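Local structure of putative exported protein (Bordetella pertussis Tohama I, 2PFY) at residues A20-F23 / A24-K28; L45-R48 / P49-K52; V168-A171 / F172-V176; I212-K215 / R216-Q219. The protein binds pyroglutamic acid as an extracytoplasmic solute receptor of the DctP family and probably delivers it to a tripartite ATP-independent periplasmic transporter. All blocks are in the same frame, centred on the assembly; numbering follows the deposited sequence.

All four contacts are local, between residues a few positions apart, and they follow one another along the chain. Contacts 1, 2 and 4 belong to the part of the fold built on the five-stranded sheet: contact 1 lies within helix 15-30, contact 2 on the turn into helix 51-57, and contact 4 where strand 208-214 becomes helix 215-220. Contact 3, on helix 168-173, is about 37 Å from contact 4, centre to centre. Contacts 1, 2 and 3 mix buried and exposed residues, whereas contact 4 lies largely at the surface. A side-chain bond along a helix marks contact 1; capping interactions mark contacts 3 and 4; contact 2 sends an arginine to the ligand. Contacts 2 and 4 touch, Lys52 CA lying 4.2 Å from Ile212 CD1.

Contact 1: residues A20-F23 / A24-K28; sequences ARQF and ADEVK
Gln22 and Glu26, one helical turn apart, are joined by a nearly straight hydrogen bond of 2.9 Å from Gln22 NE2 to Glu26 OE2 (N-H...O 171°). The acceptor lies in the plane of the Gln22 amide, yet the amide nitrogen reaches OE2 from above the carboxylate plane, the two flat groups standing 83° apart. Glu26 brings its carboxylate back toward Gln22 with CG beside its own backbone N (chi1 -76°) and the rest of the chain extended. The other carboxylate oxygen, OE1, forms a salt bridge with Arg239, so Gln22 and Arg239 share the carboxylate. Beneath these side chains run the regular helical bonds, among them Glu26 N to Gln22 O at 2.7 Å and Val27 N to Phe23 O at 2.9 Å.

On the buried side, Val27 CG2 sits over one face of the Phe23 ring, 4.0 Å from its centroid, in a CH-pi contact displaced toward the rim. Phe23 also meets Tyr116, with the ring planes inclined, and packs on Ala232 and Ala236 of helix 223-257. Ala24 and Val27 rest on strand 35-40, placing this face of helix 15-30 against the sheet within the beta-alpha-beta unit 2-7, 15-30, 35-40.

Contact 2: residues L45-R48 / P49-K52; sequences LLKR and PEVK. With PCA (pyroglutamic acid), chain E.
The pyroglutamic acid pocket receives Arg48 from the turn that leads into helix 51-57, a turn closed by Lys47 and Glu50 through two reciprocal hydrogen bonds. Glu50 N donates to Lys47 O at 2.7 Å, while Lys47 N donates back to Glu50 OE1 at 2.9 Å, almost straight at 176°. The latter donor stands above the carboxylate plane. Glu50 can reach back because its CG lies beside its own backbone N (chi1 -57°). Leu46 CD2 packs against Glu50 CB at 3.7 Å, and Leu46 CB faces Val51 CG2 at 4.1 Å.

A water bridges the turn, donating to Arg48 O and accepting from Lys52 N. The Arg48 side chain leaves in the direction of the ligand, extended until it bends at chi3 (-74°). Its guanidinium presents an edge to the ligand carboxylate: Arg48 NH1 and NH2 both donate hydrogen bonds to PCA O, at 3.1 and 3.0 Å. Glu9 forms a salt bridge with Arg48 NE, and Tyr145 O accepts from NH1.

Two N-H groups thus grip one carboxylate oxygen, with Glu9 likely to steady the guanidinium from the second shell; the arrangement is consistent with electrostatic recognition of an anionic ligand.

Contact 3: residues V168-A171 / F172-V176; sequences VPQA and FSTGV
Val168 and Phe172 lie side by side on one turn of helix 168-173 and point the same way. Val168 CG1 meets the ring at its edge, in the ring plane, and is 3.8 Å from Phe172 CD1. The carbonyl oxygen Val168 O also lies at that edge, while accepting the helical bond from Phe172 N at 3.0 Å.

The next turn brings the helix to its end. Gln170 O takes two bonds from Thr174: the backbone N at 3.0 Å and the hydroxyl OG1 at 3.2 Å. That second bond is possible because OG1 sits between the backbone N and the carbonyl carbon (chi1 62°), turned back toward the preceding turn. The amide nitrogen arrives nearly in line with the C=O bond, whereas the hydroxyl comes in at a wider tilt. Thr174 CG2 is also 3.5 Å from Gln170 O.

Gly175 then leaves helical geometry with positive phi (77°), forming a Schellman motif. Val176 N reaches back to Ala171 O at 2.8 Å, a weak bond because its angle is poor, and Gly175 N makes another weak bond to Phe172 O at 3.3 Å. Val176 CB comes within 4.2 Å of Ala171 CB, giving the reversal an apolar contact. The carbonyl of Gly175 accepts a hydrogen bond from Arg141 NH1.

Farther out, the Phe172 ring stacks with Tyr195 and packs against Val196 and Ile177. Both Val168 and Phe172 touch Met180, so the helix rests its apolar side on strand 180-182, an outermost strand of the four-stranded sheet.

Contact 4: residues I212-K215 / R216-Q219; sequences IANK and RAFQ
Asn214 ends strand 208-214 and caps helix 215-220, which begins at Lys215: Phe218 N bonds to Asn214 O at 2.9 Å, and Gln219 N bonds to Lys215 O at 2.7 Å. The Asn214 side chain supplies an acceptor of its own. A chi1 of 180° turns the amide toward the first helical turn, where OD1 receives Ala217 N at 2.9 Å. This donor approaches in the carbonyl plane, on a lone pair, with an N-H...O angle of 163°. Asn214 is therefore the N-cap residue, binding an amide of the opening turn whose N-H has no earlier helical carbonyl to use. The methyl of Ala217 fits beside the cap, its CB 3.9 Å from Asn214 CB, while Asn214 ND2 donates to Val55 O.

This strand-to-helix transition leaves the five-stranded sheet, in which strand 208-214 runs antiparallel to both of its neighbours, 62-66 and 112-119. One turn apart, Lys215 and Gln219 lie across each other: the aliphatic CE of Lys215 comes within 3.3 Å of Gln219 NE2, and CG of Lys215 is 3.8 Å from Gln219 CD. The extended lysine carries NZ onward to a salt bridge with Asp108. Phe218 packs on Val113 and on Val229 and Leu230 of helix 223-257.

Contact 1: residues A20-F23 / A24-K28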
loop_
_atom_site.group_PDB
_atom_site.type_symbol
_atom_site.label_atom_id
_atom_site.label_comp_id
_atom_site.label_asym_id
_atom_site.label_seq_id
_atom_site.Cartn_x
_atom_site.Cartn_y
_atom_site.Cartn_z
ATOM N N ALA A 20 1.698 1.399 13.093
ATOM C CA ALA A 20 0.776 0.437 13.676
ATOM C C ALA A 20 1.170 0.045 15.119
ATOM O O ALA A 20 0.304 -0.083 15.994
ATOM C CB ALA A 20 0.633 -0.789 12.761
ATOM N N ARG A 21 2.470 -0.145 15.360
ATOM C CA ARG A 21 3.000 -0.382 16.717
ATOM C C ARG A 21 2.658 0.780 17.669
ATOM O O ARG A 21 2.198 0.564 18.834
ATOM C CB ARG A 21 4.518 -0.687 16.688
ATOM C CG ARG A 21 4.804 -2.113 16.033
ATOM C CD ARG A 21 6.260 -2.574 16.263
ATOM N NE ARG A 21 6.477 -3.928 15.742
ATOM C CZ ARG A 21 6.067 -5.044 16.347
ATOM N NH1 ARG A 21 5.422 -4.979 17.502
ATOM N NH2 ARG A 21 6.304 -6.230 15.809
ATOM N N GLN A 22 2.827 2.005 17.187
ATOM C CA GLN A 22 2.541 3.151 18.043
ATOM C C GLN A 22 1.029 3.224 18.315
ATOM O O GLN A 22 0.576 3.564 19.449
ATOM C CB GLN A 22 3.083 4.440 17.417
ATOM C CG GLN A 22 2.820 5.692 18.302
ATOM C CD GLN A 22 3.573 6.931 17.848
ATOM O OE1 GLN A 22 4.530 6.861 17.053
ATOM N NE2 GLN A 22 3.118 8.082 18.324
ATOM N N PHE A 23 0.250 2.922 17.281
ATOM C CA PHE A 23 -1.219 2.819 17.395
ATOM C C PHE A 23 -1.616 1.783 18.459
ATOM O O PHE A 23 -2.459 2.077 19.324
ATOM C CB PHE A 23 -1.855 2.516 16.023
ATOM C CG PHE A 23 -3.227 1.876 16.117
ATOM C CD1 PHE A 23 -4.363 2.665 16.337
ATOM C CD2 PHE A 23 -3.372 0.498 15.992
ATOM C CE1 PHE A 23 -5.645 2.067 16.454
ATOM C CE2 PHE A 23 -4.657 -0.128 16.120
ATOM C CZ PHE A 23 -5.780 0.665 16.328
ATOM N N ALA A 24 -1.002 0.588 18.430
ATOM C CA ALA A 24 -1.272 -0.442 19.450
ATOM C C ALA A 24 -0.917 0.072 20.874
ATOM O O ALA A 24 -1.676 -0.129 21.853
ATOM C CB ALA A 24 -0.502 -1.784 19.107
ATOM N N ASP A 25 0.240 0.730 20.978
ATOM C CA ASP A 25 0.683 1.334 22.236
ATOM C C ASP A 25 -0.277 2.408 22.728
ATOM O O ASP A 25 -0.551 2.478 23.933
ATOM C CB ASP A 25 2.086 1.965 22.108
ATOM C CG ASP A 25 3.187 0.935 22.084
ATOM O OD1 ASP A 25 2.973 -0.204 22.545
ATOM O OD2 ASP A 25 4.282 1.279 21.582
ATOM N N GLU A 26 -0.756 3.247 21.813
ATOM C CA GLU A 26 -1.664 4.334 22.164
ATOM C C GLU A 26 -3.039 3.822 22.598
ATOM O O GLU A 26 -3.644 4.392 23.502
ATOM C CB GLU A 26 -1.740 5.377 21.047
ATOM C CG GLU A 26 -0.433 6.262 21.072
ATOM C CD GLU A 26 -0.329 7.304 19.960
ATOM O OE1 GLU A 26 -1.250 7.430 19.093
ATOM O OE2 GLU A 26 0.713 7.992 19.951
ATOM N N VAL A 27 -3.506 2.723 21.996
ATOM C CA VAL A 27 -4.748 2.077 22.407
ATOM C C VAL A 27 -4.612 1.555 23.847
ATOM O O VAL A 27 -5.537 1.684 24.692
ATOM C CB VAL A 27 -5.175 0.929 21.418
ATOM C CG1 VAL A 27 -6.282 0.057 21.991
ATOM C CG2 VAL A 27 -5.655 1.496 20.082
ATOM N N LYS A 28 -3.473 0.971 24.154
ATOM C CA LYS A 28 -3.275 0.381 25.470
ATOM C C LYS A 28 -3.261 1.459 26.562
ATOM O O LYS A 28 -3.844 1.267 27.650
ATOM C CB LYS A 28 -1.961 -0.407 25.513
ATOM C CG LYS A 28 -1.787 -1.203 26.795
ATOM C CD LYS A 28 -0.516 -2.017 26.785
ATOM C CE LYS A 28 -0.216 -2.579 28.164
ATOM N NZ LYS A 28 1.219 -2.983 28.224
#

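Contact 2: residues L45-R48 / P49-K52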
loop_
_atom_site.group_PDB
_atom_site.type_symbol
_atom_site.label_atom_id
_atom_site.label_comp_id
_atom_site.label_asym_id
_atom_site.label_seq_id
_atom_site.Cartn_x
_atom_site.Cartn_y
_atom_site.Cartn_z
ATOM N N LEU A 45 2.367 -13.947 10.258
ATOM C CA LEU A 45 1.123 -14.558 10.690
ATOM C C LEU A 45 0.214 -14.782 9.473
ATOM O O LEU A 45 -0.254 -15.877 9.220
ATOM C CB LEU A 45 0.442 -13.622 11.714
ATOM C CG LEU A 45 -0.630 -14.060 12.668
ATOM C CD1 LEU A 45 -0.299 -15.468 13.185
ATOM C CD2 LEU A 45 -0.702 -13.023 13.826
ATOM N N LEU A 46 -0.045 -13.727 8.735
ATOM C CA LEU A 46 -0.838 -13.753 7.511
ATOM C C LEU A 46 -0.094 -12.987 6.425
ATOM O O LEU A 46 0.408 -11.912 6.685
ATOM C CB LEU A 46 -2.186 -13.024 7.730
ATOM C CG LEU A 46 -3.181 -13.746 8.660
ATOM C CD1 LEU A 46 -4.222 -12.817 9.220
ATOM C CD2 LEU A 46 -3.863 -14.870 7.892
ATOM N N LYS A 47 -0.088 -13.519 5.203
ATOM C CA LYS A 47 0.482 -12.830 4.046
ATOM C C LYS A 47 -0.565 -11.870 3.488
ATOM O O LYS A 47 -1.769 -12.027 3.743
ATOM C CB LYS A 47 0.876 -13.867 2.986
ATOM C CG LYS A 47 1.998 -14.798 3.501
ATOM C CD LYS A 47 2.365 -15.849 2.491
ATOM C CE LYS A 47 3.603 -16.661 3.011
ATOM N NZ LYS A 47 3.245 -17.531 4.161
ATOM N N ARG A 48 -0.116 -10.897 2.712
ATOM C CA ARG A 48 -0.989 -9.866 2.167
ATOM C C ARG A 48 -2.337 -10.377 1.621
ATOM O O ARG A 48 -3.352 -9.818 1.975
ATOM C CB ARG A 48 -0.253 -9.051 1.095
ATOM C CG ARG A 48 -1.101 -8.023 0.368
ATOM C CD ARG A 48 -0.237 -7.212 -0.635
ATOM N NE ARG A 48 0.637 -6.248 0.038
ATOM C CZ ARG A 48 1.742 -5.735 -0.506
ATOM N NH1 ARG A 48 2.103 -6.108 -1.735
ATOM N NH2 ARG A 48 2.494 -4.855 0.163
ATOM N N PRO A 49 -2.326 -11.393 0.718
ATOM C CA PRO A 49 -3.591 -11.893 0.182
ATOM C C PRO A 49 -4.478 -12.601 1.217
ATOM O O PRO A 49 -5.631 -12.872 0.911
ATOM C CB PRO A 49 -3.156 -12.939 -0.877
ATOM C CG PRO A 49 -1.733 -12.721 -1.095
ATOM C CD PRO A 49 -1.169 -12.116 0.141
ATOM N N GLU A 50 -3.923 -12.937 2.390
ATOM C CA GLU A 50 -4.665 -13.661 3.472
ATOM C C GLU A 50 -5.244 -12.766 4.561
ATOM O O GLU A 50 -6.047 -13.237 5.402
ATOM C CB GLU A 50 -3.747 -14.685 4.183
ATOM C CG GLU A 50 -3.100 -15.736 3.247
ATOM C CD GLU A 50 -1.988 -16.531 3.909
ATOM O OE1 GLU A 50 -1.357 -16.060 4.875
ATOM O OE2 GLU A 50 -1.717 -17.639 3.428
ATOM N N VAL A 51 -4.788 -11.514 4.623
ATOM C CA VAL A 51 -5.165 -10.643 5.723
ATOM C C VAL A 51 -6.683 -10.458 5.855
ATOM O O VAL A 51 -7.214 -10.629 6.935
ATOM C CB VAL A 51 -4.461 -9.278 5.658
ATOM C CG1 VAL A 51 -5.028 -8.315 6.796
ATOM C CG2 VAL A 51 -2.923 -9.481 5.833
ATOM N N LYS A 52 -7.377 -10.080 4.773
ATOM C CA LYS A 52 -8.803 -9.736 4.931
ATOM C C LYS A 52 -9.592 -10.906 5.468
ATOM O O LYS A 52 -10.381 -10.772 6.417
ATOM C CB LYS A 52 -9.425 -9.248 3.619
ATOM C CG LYS A 52 -10.830 -8.667 3.852
ATOM C CD LYS A 52 -11.659 -8.702 2.580
ATOM C CE LYS A 52 -12.079 -10.096 2.289
ATOM N NZ LYS A 52 -13.340 -10.050 1.485
HETATM N N PCA E . 5.693 -1.221 -0.938
HETATM C CA PCA E . 4.707 -2.325 -1.004
HETATM C CB PCA E . 3.453 -1.841 -1.690
HETATM C CG PCA E . 3.726 -0.429 -2.114
HETATM C CD PCA E . 5.090 -0.116 -1.598
HETATM O OE PCA E . 5.621 0.987 -1.680
HETATM C C PCA E . 5.290 -3.506 -1.755
HETATM O O PCA E . 4.785 -4.635 -1.753
HETATM O OXT PCA E . 6.312 -3.331 -2.393
HETATM O O HOH W 1 0.416 -17.250 6.234
HETATM O O HOH W 2 -6.200 -9.470 2.199
#

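Contact 3: residues V168-A171 / F172-V176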
loop_
_atom_site.group_PDB
_atom_site.type_symbol
_atom_site.label_atom_id
_atom_site.label_comp_id
_atom_site.label_asym_id
_atom_site.label_seq_id
_atom_site.Cartn_x
_atom_site.Cartn_y
_atom_site.Cartn_z
ATOM N N VAL A 168 10.973 -10.473 -1.888
ATOM C CA VAL A 168 11.581 -9.703 -2.996
ATOM C C VAL A 168 13.084 -9.991 -3.136
ATOM O O VAL A 168 13.520 -10.324 -4.238
ATOM C CB VAL A 168 11.277 -8.206 -2.911
ATOM C CG1 VAL A 168 12.237 -7.339 -3.821
ATOM C CG2 VAL A 168 9.829 -7.941 -3.225
ATOM N N PRO A 169 13.879 -9.871 -2.035
ATOM C CA PRO A 169 15.325 -10.175 -2.193
ATOM C C PRO A 169 15.600 -11.592 -2.732
ATOM O O PRO A 169 16.410 -11.753 -3.638
ATOM C CB PRO A 169 15.906 -9.981 -0.784
ATOM C CG PRO A 169 14.885 -8.990 -0.089
ATOM C CD PRO A 169 13.540 -9.466 -0.653
ATOM N N GLN A 170 14.923 -12.597 -2.194
ATOM C CA GLN A 170 15.002 -13.972 -2.722
ATOM C C GLN A 170 14.714 -14.039 -4.204
ATOM O O GLN A 170 15.468 -14.690 -4.971
ATOM C CB GLN A 170 13.930 -14.842 -2.049
ATOM C CG GLN A 170 14.358 -15.498 -0.779
ATOM C CD GLN A 170 15.140 -16.757 -1.032
ATOM O OE1 GLN A 170 15.037 -17.366 -2.099
ATOM N NE2 GLN A 170 15.939 -17.157 -0.045
ATOM N N ALA A 171 13.606 -13.410 -4.602
ATOM C CA ALA A 171 13.133 -13.450 -5.981
ATOM C C ALA A 171 14.169 -12.851 -6.955
ATOM O O ALA A 171 14.390 -13.410 -8.029
ATOM C CB ALA A 171 11.760 -12.768 -6.129
ATOM N N PHE A 172 14.797 -11.740 -6.578
ATOM C CA PHE A 172 15.930 -11.203 -7.357
ATOM C C PHE A 172 17.143 -12.112 -7.411
ATOM O O PHE A 172 17.801 -12.204 -8.448
ATOM C CB PHE A 172 16.381 -9.842 -6.842
ATOM C CG PHE A 172 15.621 -8.711 -7.435
ATOM C CD1 PHE A 172 14.523 -8.164 -6.762
ATOM C CD2 PHE A 172 15.974 -8.198 -8.684
ATOM C CE1 PHE A 172 13.796 -7.105 -7.327
ATOM C CE2 PHE A 172 15.259 -7.161 -9.257
ATOM C CZ PHE A 172 14.173 -6.604 -8.580
ATOM N N SER A 173 17.429 -12.772 -6.299
ATOM C CA SER A 173 18.622 -13.591 -6.165
ATOM C C SER A 173 18.534 -14.821 -7.077
ATOM O O SER A 173 19.515 -15.231 -7.696
ATOM C CB SER A 173 18.787 -14.000 -4.699
ATOM O OG SER A 173 20.105 -14.430 -4.471
ATOM N N THR A 174 17.351 -15.386 -7.194
ATOM C CA THR A 174 17.183 -16.609 -7.975
ATOM C C THR A 174 16.731 -16.287 -9.395
ATOM O O THR A 174 16.455 -17.194 -10.173
ATOM C CB THR A 174 16.154 -17.545 -7.298
ATOM O OG1 THR A 174 14.889 -16.874 -7.249
ATOM C CG2 THR A 174 16.601 -17.882 -5.878
ATOM N N GLY A 175 16.633 -15.000 -9.722
ATOM C CA GLY A 175 16.278 -14.561 -11.068
ATOM C C GLY A 175 14.812 -14.667 -11.409
ATOM O O GLY A 175 14.431 -14.600 -12.578
ATOM N N VAL A 176 13.964 -14.813 -10.401
ATOM C CA VAL A 176 12.547 -14.879 -10.646
ATOM C C VAL A 176 12.073 -13.535 -11.133
ATOM O O VAL A 176 11.161 -13.461 -11.945
ATOM C CB VAL A 176 11.745 -15.355 -9.377
ATOM C CG1 VAL A 176 10.241 -15.016 -9.496
ATOM C CG2 VAL A 176 11.958 -16.869 -9.163
#

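Contact 4: residues I212-K215 / R216-Q219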
loop_
_atom_site.group_PDB
_atom_site.type_symbol
_atom_site.label_atom_id
_atom_site.label_comp_id
_atom_site.label_asym_id
_atom_site.label_seq_id
_atom_site.Cartn_x
_atom_site.Cartn_y
_atom_site.Cartn_z
ATOM N N ILE A 212 -7.709 -2.757 9.563
ATOM C CA ILE A 212 -9.109 -3.164 9.495
ATOM C C ILE A 212 -9.350 -4.141 10.666
ATOM O O ILE A 212 -8.482 -4.954 10.971
ATOM C CB ILE A 212 -9.473 -3.827 8.105
ATOM C CG1 ILE A 212 -8.471 -4.934 7.722
ATOM C CG2 ILE A 212 -9.549 -2.770 6.966
ATOM C CD1 ILE A 212 -8.880 -5.834 6.541
ATOM N N ALA A 213 -10.523 -4.062 11.306
ATOM C CA ALA A 213 -10.824 -4.905 12.465
ATOM C C ALA A 213 -12.027 -5.824 12.242
ATOM O O ALA A 213 -12.906 -5.524 11.439
ATOM C CB ALA A 213 -10.989 -4.055 13.768
ATOM N N ASN A 214 -12.022 -6.971 12.913
ATOM C CA ASN A 214 -13.188 -7.888 12.907
ATOM C C ASN A 214 -14.334 -7.148 13.606
ATOM O O ASN A 214 -14.181 -6.753 14.750
ATOM C CB ASN A 214 -12.840 -9.179 13.638
ATOM C CG ASN A 214 -14.011 -10.178 13.669
ATOM O OD1 ASN A 214 -14.896 -10.109 14.539
ATOM N ND2 ASN A 214 -14.018 -11.101 12.715
ATOM N N LYS A 215 -15.449 -6.944 12.899
ATOM C CA LYS A 215 -16.581 -6.151 13.429
ATOM C C LYS A 215 -17.171 -6.728 14.718
ATOM O O LYS A 215 -17.347 -6.000 15.670
ATOM C CB LYS A 215 -17.668 -5.939 12.359
ATOM C CG LYS A 215 -18.735 -4.923 12.758
ATOM C CD LYS A 215 -19.752 -4.829 11.629
ATOM C CE LYS A 215 -20.903 -3.929 11.962
ATOM N NZ LYS A 215 -21.794 -3.881 10.766
ATOM N N ARG A 216 -17.392 -8.040 14.756
ATOM C CA ARG A 216 -17.883 -8.719 15.965
ATOM C C ARG A 216 -16.961 -8.545 17.180
ATOM O O ARG A 216 -17.416 -8.199 18.272
ATOM C CB ARG A 216 -18.170 -10.208 15.693
ATOM C CG ARG A 216 -18.540 -11.012 16.944
ATOM C CD ARG A 216 -19.558 -12.141 16.690
ATOM N NE ARG A 216 -20.182 -12.073 15.354
ATOM C CZ ARG A 216 -21.470 -11.833 15.112
ATOM N NH1 ARG A 216 -22.334 -11.643 16.115
ATOM N NH2 ARG A 216 -21.898 -11.800 13.853
ATOM N N ALA A 217 -15.663 -8.725 16.972
ATOM C CA ALA A 217 -14.692 -8.495 18.016
ATOM C C ALA A 217 -14.747 -7.031 18.460
ATOM O O ALA A 217 -14.754 -6.745 19.673
ATOM C CB ALA A 217 -13.275 -8.860 17.520
ATOM N N PHE A 218 -14.755 -6.108 17.490
ATOM C CA PHE A 218 -14.796 -4.660 17.789
ATOM C C PHE A 218 -16.071 -4.332 18.588
ATOM O O PHE A 218 -16.009 -3.649 19.619
ATOM C CB PHE A 218 -14.779 -3.845 16.484
ATOM C CG PHE A 218 -14.752 -2.335 16.681
ATOM C CD1 PHE A 218 -13.550 -1.666 16.961
ATOM C CD2 PHE A 218 -15.909 -1.586 16.536
ATOM C CE1 PHE A 218 -13.533 -0.266 17.123
ATOM C CE2 PHE A 218 -15.916 -0.200 16.718
ATOM C CZ PHE A 218 -14.731 0.469 17.009
ATOM N N GLN A 219 -17.216 -4.820 18.111
ATOM C CA GLN A 219 -18.519 -4.505 18.739
ATOM C C GLN A 219 -18.618 -5.070 20.162
ATOM O O GLN A 219 -19.416 -4.573 20.995
ATOM C CB GLN A 219 -19.692 -5.006 17.868
ATOM C CG GLN A 219 -19.952 -4.181 16.607
ATOM C CD GLN A 219 -21.143 -4.705 15.750
ATOM O OE1 GLN A 219 -21.383 -5.932 15.610
ATOM N NE2 GLN A 219 -21.882 -3.761 15.156
#